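Putative mannose-6-phosphate isomerase YvyI (Bacillus subtilis, PDB 1QWR) probably catalyses the zinc-dependent interconversion of D-mannose 6-phosphate and D-fructose 6-phosphate, with one zinc ion bound per subunit. Local coordinates at residues L86-D91 and V184-Q189; S97-P102 and D192-V197; K117-Y122 and T174-C179; I132-T137 and Y168-G173. All coordinates share one frame; numbering follows the deposited sequence.

Contact 1 (L86-D91 and V184-Q189); sequences LTKLLD and VLETQQ
L86, K88 and L90 each exchange a pair of backbone hydrogen bonds with Q188, E186 and V184 respectively, so six N-H...O bonds join these antiparallel strands, whose short axes run 155° apart. The straightest is K88 N to E186 O, 2.9 Å with 168° at the hydrogen. Between these pairs lie the non-hydrogen-bonded pairs T87-T187 and L89-L185. There the two threonine hydroxyls share one water, 2.8 Å from T87 OG1 and 2.7 Å from T187 OG1, while L89 CD2 meets L185 CD2 at 3.5 Å. On the opposite face, K88 reaches along the side of E186 with its chain extended, yet NZ stays 4.3 Å from E186 OE1, beyond a salt bridge. A second water spans the gap, accepting from K88 NZ and donating to E186 OE1. Both charged groups have stronger partners beyond the pair: K88 NZ forms a salt bridge with E40, and E186 OE2 accepts from the indole N-H of W121. L90 CD1 lies 3.6 Å from E186 OE2 and covers the carboxylate with methyl. The paired strands sit in the middle of a sheet, with strand 38-44 flanking 86-91, strand 119-126 flanking 184-189, and strand 271-276 packing against the T87 and L185 face.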
# COMPACT_ATOMS: atom_id res chain seq x y z
N LEU A 86 6.33 -1.15 1.15
CA LEU A 86 5.41 -2.07 1.79
C LEU A 86 4.10 -1.95 1.03
O LEU A 86 3.59 -0.85 0.83
CB LEU A 86 5.24 -1.70 3.26
CG LEU A 86 4.06 -2.30 4.04
CD1 LEU A 86 4.18 -3.83 4.08
CD2 LEU A 86 4.10 -1.71 5.47
N THR A 87 3.57 -3.09 0.58
CA THR A 87 2.32 -3.09 -0.17
C THR A 87 1.28 -3.89 0.58
O THR A 87 1.54 -5.03 0.98
CB THR A 87 2.51 -3.72 -1.56
OG1 THR A 87 3.56 -3.03 -2.26
CG2 THR A 87 1.23 -3.65 -2.36
N LYS A 88 0.10 -3.31 0.71
CA LYS A 88 -1.00 -3.98 1.41
C LYS A 88 -2.31 -3.93 0.64
O LYS A 88 -2.51 -3.05 -0.22
CB LYS A 88 -1.30 -3.28 2.73
CG LYS A 88 -0.14 -3.19 3.70
CD LYS A 88 -0.62 -2.36 4.92
CE LYS A 88 0.51 -2.03 5.88
NZ LYS A 88 -0.06 -1.29 7.05
N LEU A 89 -3.18 -4.89 0.96
CA LEU A 89 -4.56 -4.93 0.48
C LEU A 89 -5.34 -4.60 1.77
O LEU A 89 -5.10 -5.24 2.82
CB LEU A 89 -4.96 -6.32 -0.03
CG LEU A 89 -4.55 -6.58 -1.48
CD1 LEU A 89 -4.85 -8.05 -1.82
CD2 LEU A 89 -5.32 -5.64 -2.44
N LEU A 90 -6.24 -3.61 1.70
CA LEU A 90 -6.98 -3.18 2.88
C LEU A 90 -8.49 -3.40 2.73
O LEU A 90 -9.08 -2.96 1.74
CB LEU A 90 -6.76 -1.69 3.15
CG LEU A 90 -5.31 -1.19 3.21
CD1 LEU A 90 -5.29 0.33 3.33
CD2 LEU A 90 -4.61 -1.83 4.38
N ASP A 91 -9.08 -4.07 3.71
CA ASP A 91 -10.51 -4.34 3.72
C ASP A 91 -11.08 -3.35 4.73
O ASP A 91 -11.12 -3.64 5.95
CB ASP A 91 -10.78 -5.77 4.19
CG ASP A 91 -12.26 -6.08 4.34
OD1 ASP A 91 -13.10 -5.23 3.95
OD2 ASP A 91 -12.56 -7.18 4.86
N VAL A 184 -8.85 -1.42 -0.85
CA VAL A 184 -7.71 -0.66 -1.35
C VAL A 184 -6.37 -1.38 -1.50
O VAL A 184 -6.04 -2.24 -0.68
CB VAL A 184 -7.46 0.55 -0.39
CG1 VAL A 184 -6.33 1.46 -0.90
CG2 VAL A 184 -8.73 1.33 -0.22
N LEU A 185 -5.61 -1.02 -2.54
CA LEU A 185 -4.24 -1.53 -2.71
C LEU A 185 -3.41 -0.29 -2.29
O LEU A 185 -3.37 0.73 -3.00
CB LEU A 185 -3.95 -1.93 -4.16
CG LEU A 185 -2.61 -2.64 -4.48
CD1 LEU A 185 -1.44 -1.72 -4.19
CD2 LEU A 185 -2.49 -3.91 -3.68
N GLU A 186 -2.75 -0.40 -1.13
CA GLU A 186 -1.96 0.66 -0.56
C GLU A 186 -0.46 0.42 -0.72
O GLU A 186 0.06 -0.60 -0.27
CB GLU A 186 -2.29 0.77 0.93
CG GLU A 186 -1.70 1.97 1.66
CD GLU A 186 -2.08 1.94 3.12
OE1 GLU A 186 -1.69 0.97 3.80
OE2 GLU A 186 -2.79 2.86 3.59
N THR A 187 0.22 1.34 -1.39
CA THR A 187 1.66 1.19 -1.57
C THR A 187 2.28 2.25 -0.67
O THR A 187 1.90 3.41 -0.74
CB THR A 187 2.05 1.37 -3.06
OG1 THR A 187 1.38 0.36 -3.85
CG2 THR A 187 3.58 1.17 -3.25
N GLN A 188 3.21 1.86 0.19
CA GLN A 188 3.78 2.82 1.14
C GLN A 188 5.27 2.54 1.41
O GLN A 188 5.82 1.55 0.94
CB GLN A 188 2.98 2.74 2.44
CG GLN A 188 3.14 1.40 3.20
CD GLN A 188 1.81 0.85 3.72
OE1 GLN A 188 1.03 0.22 2.97
NE2 GLN A 188 1.53 1.08 4.99
N GLN A 189 5.94 3.44 2.14
CA GLN A 189 7.32 3.18 2.50
C GLN A 189 7.21 2.06 3.52
O GLN A 189 6.16 1.89 4.15
CB GLN A 189 7.97 4.37 3.19
CG GLN A 189 8.11 5.58 2.31
CD GLN A 189 8.83 6.68 3.04
OE1 GLN A 189 10.07 6.66 3.18
NE2 GLN A 189 8.08 7.64 3.53
O HOH W 1 2.83 -1.83 -4.63
O HOH W 2 -1.48 0.91 6.46

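Contact 2 (S97-P102 and D192-V197); sequences SIKVHP and DATYRV. With ZN (zinc ion), chain E; SO4 (sulfate ion), chain C.
One wall of the zinc-containing active site is built where the short strand 98-100 pairs antiparallel with 195-196, bringing zinc ligand H101 and R196, the active-site residue by similarity, onto one small unit. Mutual backbone bonds between V100 and Y195, plus V197 N to I98 O at 2.9 Å and 172°, fix the register. H101 is held from two sides of its ring: NE2 binds zinc at 2.5 Å, and ND1 donates to A193 O at 2.8 Å, with the acceptor near the ring plane. That bond assigns the proton to ND1, leaves NE2 for the metal and restrains rotation of the imidazole. T194 OG1 also lies at the ring edge, 3.1 Å from H101 CE1. E119 and H176 complete the protein ligands of the zinc.

A sulfate, probably from the crystallisation liquor, occupies the other end. S97 grips its O1 twice, through N and through OG at 2.7 Å. K99 NZ, brought round by a bend at chi4 (-95°), donates to O4 at 2.9 Å, as well as to S97 O and T96. R196, extended from CG to NE, reaches O3 through NE at 3.2 Å, while its NH1 is held by E211 O; K18, W20 and R210 also bind the anion. Behind the site, P102 CB packs on Y195 CE2 at 3.7 Å. Such a cluster of donors beside the zinc cofactor is consistent with a site for the phosphate of a sugar phosphate, which the sulfate probably marks in this type 1 phosphomannose isomerase.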
# COMPACT_ATOMS: atom_id res chain seq x y z
N SER A 97 -8.99 4.93 11.77
CA SER A 97 -8.71 6.09 12.63
C SER A 97 -8.25 7.31 11.84
O SER A 97 -7.78 7.19 10.71
CB SER A 97 -7.63 5.72 13.66
OG SER A 97 -6.36 5.54 13.04
N ILE A 98 -8.42 8.50 12.43
CA ILE A 98 -7.97 9.73 11.76
C ILE A 98 -6.51 9.78 12.20
O ILE A 98 -6.21 9.65 13.40
CB ILE A 98 -8.76 10.96 12.26
CG1 ILE A 98 -10.23 10.82 11.84
CG2 ILE A 98 -8.19 12.22 11.66
CD1 ILE A 98 -11.11 11.98 12.23
N LYS A 99 -5.61 9.94 11.24
CA LYS A 99 -4.19 9.87 11.57
C LYS A 99 -3.27 10.66 10.66
O LYS A 99 -3.70 11.22 9.65
CB LYS A 99 -3.79 8.39 11.53
CG LYS A 99 -4.20 7.69 10.22
CD LYS A 99 -4.11 6.17 10.35
CE LYS A 99 -4.75 5.46 9.17
NZ LYS A 99 -6.16 5.06 9.43
N VAL A 100 -1.99 10.67 11.04
CA VAL A 100 -0.94 11.31 10.26
C VAL A 100 0.31 10.42 10.37
O VAL A 100 0.57 9.83 11.43
CB VAL A 100 -0.60 12.73 10.79
CG1 VAL A 100 -0.32 12.67 12.27
CG2 VAL A 100 0.61 13.29 10.06
N HIS A 101 1.08 10.33 9.29
CA HIS A 101 2.32 9.55 9.30
C HIS A 101 3.46 10.54 9.23
O HIS A 101 3.40 11.50 8.48
CB HIS A 101 2.42 8.63 8.06
CG HIS A 101 1.33 7.62 7.98
ND1 HIS A 101 1.16 6.64 8.94
CD2 HIS A 101 0.37 7.41 7.05
CE1 HIS A 101 0.14 5.87 8.59
NE2 HIS A 101 -0.35 6.32 7.45
N PRO A 102 4.52 10.30 10.03
CA PRO A 102 5.66 11.22 10.01
C PRO A 102 6.53 10.99 8.78
O PRO A 102 6.42 9.95 8.10
CB PRO A 102 6.39 10.87 11.29
CG PRO A 102 6.18 9.38 11.38
CD PRO A 102 4.70 9.25 11.05
N ASP A 192 5.77 1.43 9.92
CA ASP A 192 4.50 1.20 10.62
C ASP A 192 4.28 2.39 11.55
O ASP A 192 3.56 2.29 12.54
CB ASP A 192 4.58 -0.12 11.42
CG ASP A 192 3.22 -0.58 11.94
OD1 ASP A 192 2.18 -0.36 11.27
OD2 ASP A 192 3.20 -1.21 13.02
N ALA A 193 4.89 3.52 11.21
CA ALA A 193 4.78 4.75 12.01
C ALA A 193 3.46 5.48 11.78
O ALA A 193 3.24 6.11 10.73
CB ALA A 193 5.95 5.65 11.71
N THR A 194 2.60 5.40 12.79
CA THR A 194 1.28 6.02 12.71
C THR A 194 0.89 6.76 13.98
O THR A 194 0.98 6.21 15.07
CB THR A 194 0.21 4.95 12.47
OG1 THR A 194 0.48 4.30 11.22
CG2 THR A 194 -1.19 5.57 12.44
N TYR A 195 0.44 8.00 13.83
CA TYR A 195 0.01 8.81 14.97
C TYR A 195 -1.49 9.06 14.82
O TYR A 195 -1.91 9.79 13.91
CB TYR A 195 0.78 10.14 15.01
CG TYR A 195 2.30 9.98 15.08
CD1 TYR A 195 2.88 8.97 15.85
CD2 TYR A 195 3.15 10.85 14.39
CE1 TYR A 195 4.27 8.83 15.92
CE2 TYR A 195 4.53 10.73 14.46
CZ TYR A 195 5.09 9.71 15.23
OH TYR A 195 6.45 9.58 15.29
N ARG A 196 -2.29 8.45 15.69
CA ARG A 196 -3.74 8.61 15.62
C ARG A 196 -4.20 9.81 16.44
O ARG A 196 -3.68 10.04 17.53
CB ARG A 196 -4.45 7.40 16.20
CG ARG A 196 -4.04 6.10 15.61
CD ARG A 196 -5.05 5.02 15.99
NE ARG A 196 -4.60 3.72 15.50
CZ ARG A 196 -3.86 2.88 16.20
NH1 ARG A 196 -3.48 3.19 17.43
NH2 ARG A 196 -3.49 1.73 15.66
N VAL A 197 -5.19 10.54 15.93
CA VAL A 197 -5.72 11.66 16.69
C VAL A 197 -7.13 11.33 17.15
O VAL A 197 -7.61 11.88 18.13
CB VAL A 197 -5.73 12.98 15.87
CG1 VAL A 197 -4.32 13.27 15.33
CG2 VAL A 197 -6.73 12.92 14.74
ZN ZN E . -2.50 5.68 6.34
S SO4 C . -5.53 2.36 11.69
O1 SO4 C . -6.78 3.11 11.97
O2 SO4 C . -5.71 0.95 12.03
O3 SO4 C . -4.41 2.94 12.44
O4 SO4 C . -5.24 2.46 10.24
O HOH W 3 -1.01 3.55 6.25

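Contact 3 (K117-Y122 and T174-C179); sequences KTECWY and TLHALC. With ZN (zinc ion), chain E.
W121 and E119 meet H176 and L178 beside the zinc, although the strand axes stay 10.6 Å apart and no hydrogen bond joins the two segments. Followed outward, H176 has its CB 4.1 Å from W121 CH2; chi1 of 65° sets CG between the backbone N and the carbonyl carbon and so turns the ring toward the metal. ND1 turns back to its own segment and donates to T174 O, in the imidazole plane at 2.7 Å. CD2 abuts the edge of the indole, 3.4 Å from W121 CZ2, the ring planes being 56° apart. At the tip, NE2 binds zinc at 2.6 Å. E119 comes from the opposite direction, and its OE2 binds the same ion at 2.5 Å, its carboxylate steeply turned from the imidazole. Over one face of W121, L178 CD2 stands 3.5 Å from the six-membered ring centroid and only 9° off the normal, a CH-pi contact. An alanine in place of W121 would probably leave E186 OE2 without its indole donor and H176 and L178 without the ring they pack against. H101 and a water add further ligands to the metal. The bond at ND1 implies that H176 coordinates through an unprotonated NE2, and the anionic E119 would partly offset the charge of zinc, while K117 NZ, salt-bridged to E119 OE1 through a weak hydrogen bond, may further stabilise the charged carboxylate.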
# COMPACT_ATOMS: atom_id res chain seq x y z
N LYS A 117 6.37 7.48 6.46
CA LYS A 117 5.37 6.71 5.71
C LYS A 117 4.55 7.50 4.68
O LYS A 117 3.35 7.75 4.86
CB LYS A 117 4.43 5.97 6.69
CG LYS A 117 3.66 4.72 6.17
CD LYS A 117 3.15 3.96 7.45
CE LYS A 117 2.32 2.73 7.23
NZ LYS A 117 0.98 3.05 6.73
N THR A 118 5.21 7.94 3.63
CA THR A 118 4.50 8.57 2.52
C THR A 118 3.85 7.33 1.88
O THR A 118 4.44 6.24 1.90
CB THR A 118 5.50 9.22 1.56
OG1 THR A 118 5.89 10.48 2.12
CG2 THR A 118 4.87 9.46 0.17
N GLU A 119 2.63 7.47 1.35
CA GLU A 119 1.93 6.32 0.78
C GLU A 119 0.93 6.76 -0.28
O GLU A 119 0.79 7.95 -0.56
CB GLU A 119 1.19 5.58 1.90
CG GLU A 119 0.18 6.51 2.59
CD GLU A 119 -0.56 5.86 3.73
OE1 GLU A 119 -0.05 4.87 4.28
OE2 GLU A 119 -1.66 6.35 4.08
N CYS A 120 0.26 5.80 -0.88
CA CYS A 120 -0.74 6.12 -1.88
C CYS A 120 -1.79 5.01 -1.92
O CYS A 120 -1.55 3.86 -1.48
CB CYS A 120 -0.08 6.33 -3.25
SG CYS A 120 0.63 4.81 -3.95
N TRP A 121 -2.97 5.36 -2.41
CA TRP A 121 -4.08 4.44 -2.46
C TRP A 121 -4.67 4.28 -3.84
O TRP A 121 -4.93 5.27 -4.53
CB TRP A 121 -5.23 4.92 -1.56
CG TRP A 121 -4.90 5.11 -0.15
CD1 TRP A 121 -4.11 4.31 0.63
CD2 TRP A 121 -5.39 6.16 0.70
NE1 TRP A 121 -4.08 4.80 1.91
CE2 TRP A 121 -4.85 5.93 1.98
CE3 TRP A 121 -6.23 7.26 0.50
CZ2 TRP A 121 -5.12 6.77 3.07
CZ3 TRP A 121 -6.50 8.10 1.58
CH2 TRP A 121 -5.95 7.85 2.85
N TYR A 122 -4.86 3.03 -4.24
CA TYR A 122 -5.55 2.76 -5.49
C TYR A 122 -6.84 2.13 -5.00
O TYR A 122 -6.82 1.12 -4.30
CB TYR A 122 -4.83 1.75 -6.38
CG TYR A 122 -5.70 1.33 -7.53
CD1 TYR A 122 -5.95 2.21 -8.59
CD2 TYR A 122 -6.35 0.07 -7.54
CE1 TYR A 122 -6.83 1.87 -9.62
CE2 TYR A 122 -7.23 -0.28 -8.58
CZ TYR A 122 -7.47 0.63 -9.61
OH TYR A 122 -8.40 0.34 -10.60
N THR A 174 0.30 14.32 6.06
CA THR A 174 -1.10 14.54 5.67
C THR A 174 -2.06 13.91 6.67
O THR A 174 -1.95 12.73 6.97
CB THR A 174 -1.41 13.92 4.28
OG1 THR A 174 -0.51 14.46 3.31
CG2 THR A 174 -2.85 14.20 3.85
N LEU A 175 -2.99 14.70 7.19
CA LEU A 175 -3.99 14.18 8.12
C LEU A 175 -4.97 13.45 7.23
O LEU A 175 -5.45 13.99 6.24
CB LEU A 175 -4.70 15.33 8.85
CG LEU A 175 -5.65 14.89 9.95
CD1 LEU A 175 -4.88 14.25 11.10
CD2 LEU A 175 -6.43 16.12 10.43
N HIS A 176 -5.28 12.20 7.57
CA HIS A 176 -6.16 11.43 6.71
C HIS A 176 -6.79 10.22 7.39
O HIS A 176 -6.52 9.92 8.56
CB HIS A 176 -5.37 10.90 5.51
CG HIS A 176 -4.31 9.92 5.89
ND1 HIS A 176 -3.11 10.30 6.46
CD2 HIS A 176 -4.31 8.57 5.88
CE1 HIS A 176 -2.43 9.22 6.79
NE2 HIS A 176 -3.13 8.16 6.45
N ALA A 177 -7.64 9.54 6.62
CA ALA A 177 -8.30 8.32 7.05
C ALA A 177 -9.11 7.72 5.91
O ALA A 177 -9.79 8.45 5.16
CB ALA A 177 -9.22 8.57 8.23
N LEU A 178 -9.01 6.41 5.74
CA LEU A 178 -9.83 5.74 4.75
C LEU A 178 -11.15 5.54 5.50
O LEU A 178 -11.14 5.33 6.72
CB LEU A 178 -9.23 4.39 4.37
CG LEU A 178 -8.02 4.40 3.43
CD1 LEU A 178 -7.43 3.01 3.33
CD2 LEU A 178 -8.47 4.91 2.05
N CYS A 179 -12.28 5.60 4.80
CA CYS A 179 -13.57 5.42 5.44
C CYS A 179 -14.29 4.15 5.00
O CYS A 179 -13.94 3.54 3.98
CB CYS A 179 -14.42 6.67 5.23
SG CYS A 179 -13.66 8.16 5.97
ZN ZN E . -2.50 5.68 6.34
O HOH W 3 -1.01 3.55 6.25

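Contact 4 (I132-T137 and Y168-G173); sequences IIYGHT and YYVPSG
Y134 swings CG anti to its backbone N (chi1 -172°), which carries the hydroxyl across to Y169, while I132, with CG1 between N and the carbonyl carbon, extends CD1 toward Y168. These torsions bridge two facing sheets of the cupin-type beta-barrel (jelly roll): strand 132-136 lies in one and strand 168-170 in the other, their axes 9.6 Å apart and obliquely inclined. I132 CD1 sits over a face of the Y168 ring, 3.8 Å from the centroid and 9° off its normal, a CH-pi contact. The Y168 hydroxyl is held by D166. Neighbouring W121 touches both I132 and Y168, and I160 packs on the same pair, so the methyl lies within a larger apolar layer. V170 CG2 meets the edge of the Y134 ring at CE1, 4.1 Å away, while V170 also touches zinc ligands E119 and H176. A phenylalanine in place of Y134 would probably leave the Y169 carbonyl without this donor and remove the only hydrogen bond between the two segments. At the tip, Y134 OH donates to Y169 O at 2.7 Å, with a C=O...O angle of 165°, and P171 CD lies 3.7 Å from the same hydroxyl.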
# COMPACT_ATOMS: atom_id res chain seq x y z
N ILE A 132 -13.24 9.47 1.72
CA ILE A 132 -11.98 9.39 2.44
C ILE A 132 -11.82 10.76 3.11
O ILE A 132 -12.42 11.75 2.67
CB ILE A 132 -10.76 9.14 1.52
CG1 ILE A 132 -10.59 10.29 0.54
CG2 ILE A 132 -10.91 7.79 0.82
CD1 ILE A 132 -9.26 10.25 -0.26
N ILE A 133 -11.04 10.80 4.18
CA ILE A 133 -10.74 12.04 4.87
C ILE A 133 -9.33 12.34 4.38
O ILE A 133 -8.44 11.49 4.47
CB ILE A 133 -10.73 11.85 6.39
CG1 ILE A 133 -12.16 11.57 6.87
CG2 ILE A 133 -10.18 13.09 7.08
CD1 ILE A 133 -12.24 11.06 8.29
N TYR A 134 -9.14 13.54 3.83
CA TYR A 134 -7.84 13.93 3.28
C TYR A 134 -7.62 15.43 3.46
O TYR A 134 -8.22 16.25 2.74
CB TYR A 134 -7.81 13.61 1.78
CG TYR A 134 -6.46 13.80 1.10
CD1 TYR A 134 -5.63 12.71 0.85
CD2 TYR A 134 -6.04 15.06 0.67
CE1 TYR A 134 -4.42 12.87 0.18
CE2 TYR A 134 -4.83 15.24 0.00
CZ TYR A 134 -4.02 14.14 -0.24
OH TYR A 134 -2.85 14.30 -0.91
N GLY A 135 -6.75 15.79 4.40
CA GLY A 135 -6.46 17.19 4.64
C GLY A 135 -7.36 17.79 5.70
O GLY A 135 -8.25 17.12 6.22
N HIS A 136 -7.13 19.07 6.00
CA HIS A 136 -7.91 19.76 7.03
C HIS A 136 -7.95 21.26 6.77
O HIS A 136 -7.29 21.77 5.86
CB HIS A 136 -7.29 19.52 8.40
CG HIS A 136 -5.93 20.12 8.54
ND1 HIS A 136 -4.78 19.47 8.17
CD2 HIS A 136 -5.56 21.36 8.93
CE1 HIS A 136 -3.75 20.28 8.32
NE2 HIS A 136 -4.19 21.44 8.78
N THR A 137 -8.71 21.98 7.58
CA THR A 137 -8.86 23.42 7.39
C THR A 137 -8.08 24.32 8.34
O THR A 137 -8.11 25.55 8.19
CB THR A 137 -10.34 23.83 7.53
OG1 THR A 137 -10.81 23.44 8.82
CG2 THR A 137 -11.19 23.16 6.46
N TYR A 168 -5.04 8.08 -5.03
CA TYR A 168 -4.71 9.21 -4.15
C TYR A 168 -3.30 9.09 -3.60
O TYR A 168 -2.91 8.04 -3.08
CB TYR A 168 -5.69 9.30 -2.97
CG TYR A 168 -7.11 9.56 -3.41
CD1 TYR A 168 -7.97 8.51 -3.68
CD2 TYR A 168 -7.54 10.86 -3.68
CE1 TYR A 168 -9.25 8.74 -4.22
CE2 TYR A 168 -8.81 11.11 -4.22
CZ TYR A 168 -9.65 10.05 -4.49
OH TYR A 168 -10.88 10.27 -5.09
N TYR A 169 -2.54 10.17 -3.70
CA TYR A 169 -1.18 10.19 -3.18
C TYR A 169 -1.28 10.85 -1.81
O TYR A 169 -1.94 11.90 -1.67
CB TYR A 169 -0.29 10.99 -4.12
CG TYR A 169 1.16 10.98 -3.74
CD1 TYR A 169 1.93 9.84 -3.93
CD2 TYR A 169 1.77 12.11 -3.22
CE1 TYR A 169 3.29 9.84 -3.63
CE2 TYR A 169 3.13 12.12 -2.91
CZ TYR A 169 3.88 10.97 -3.13
OH TYR A 169 5.23 11.00 -2.90
N VAL A 170 -0.65 10.25 -0.80
CA VAL A 170 -0.73 10.75 0.58
C VAL A 170 0.64 11.03 1.17
O VAL A 170 1.24 10.19 1.82
CB VAL A 170 -1.45 9.73 1.49
CG1 VAL A 170 -1.81 10.39 2.84
CG2 VAL A 170 -2.70 9.20 0.80
N PRO A 171 1.16 12.25 0.93
CA PRO A 171 2.48 12.62 1.45
C PRO A 171 2.50 12.48 2.96
O PRO A 171 1.47 12.71 3.61
CB PRO A 171 2.62 14.08 1.03
CG PRO A 171 1.76 14.18 -0.20
CD PRO A 171 0.56 13.34 0.15
N SER A 172 3.63 12.11 3.54
CA SER A 172 3.71 12.03 4.99
C SER A 172 3.39 13.46 5.47
O SER A 172 3.67 14.44 4.75
CB SER A 172 5.11 11.63 5.43
OG SER A 172 6.07 12.53 4.91
N GLY A 173 2.78 13.56 6.65
CA GLY A 173 2.39 14.86 7.19
C GLY A 173 0.92 15.16 6.88
O GLY A 173 0.36 16.15 7.36

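Overall arrangement
Contact 1, centred about 2 Å from the chain centre, and contact 3, about 9 Å from it, are fully buried; contact 4, about 15 Å out, is only partly so, whereas contact 2, equally far out, is largely buried. Contacts 1 and 2 are true strand pairings; contacts 3 and 4 join facing strands without backbone-to-backbone bonds, contact 4 adding one hydroxyl-to-carbonyl bond. Contacts 3 and 4 share both sheets: 119-126 pairs with 167-170, and 131-136 with 176-178. Neighbouring strands 182-189 and 119-126 join contact 1 to contact 3, and K99 O to H176 N joins contact 2 to it. Zinc links contacts 2 and 3, anion-binding chemistry marks contact 2, and aromatic and aliphatic packing dominates contact 4.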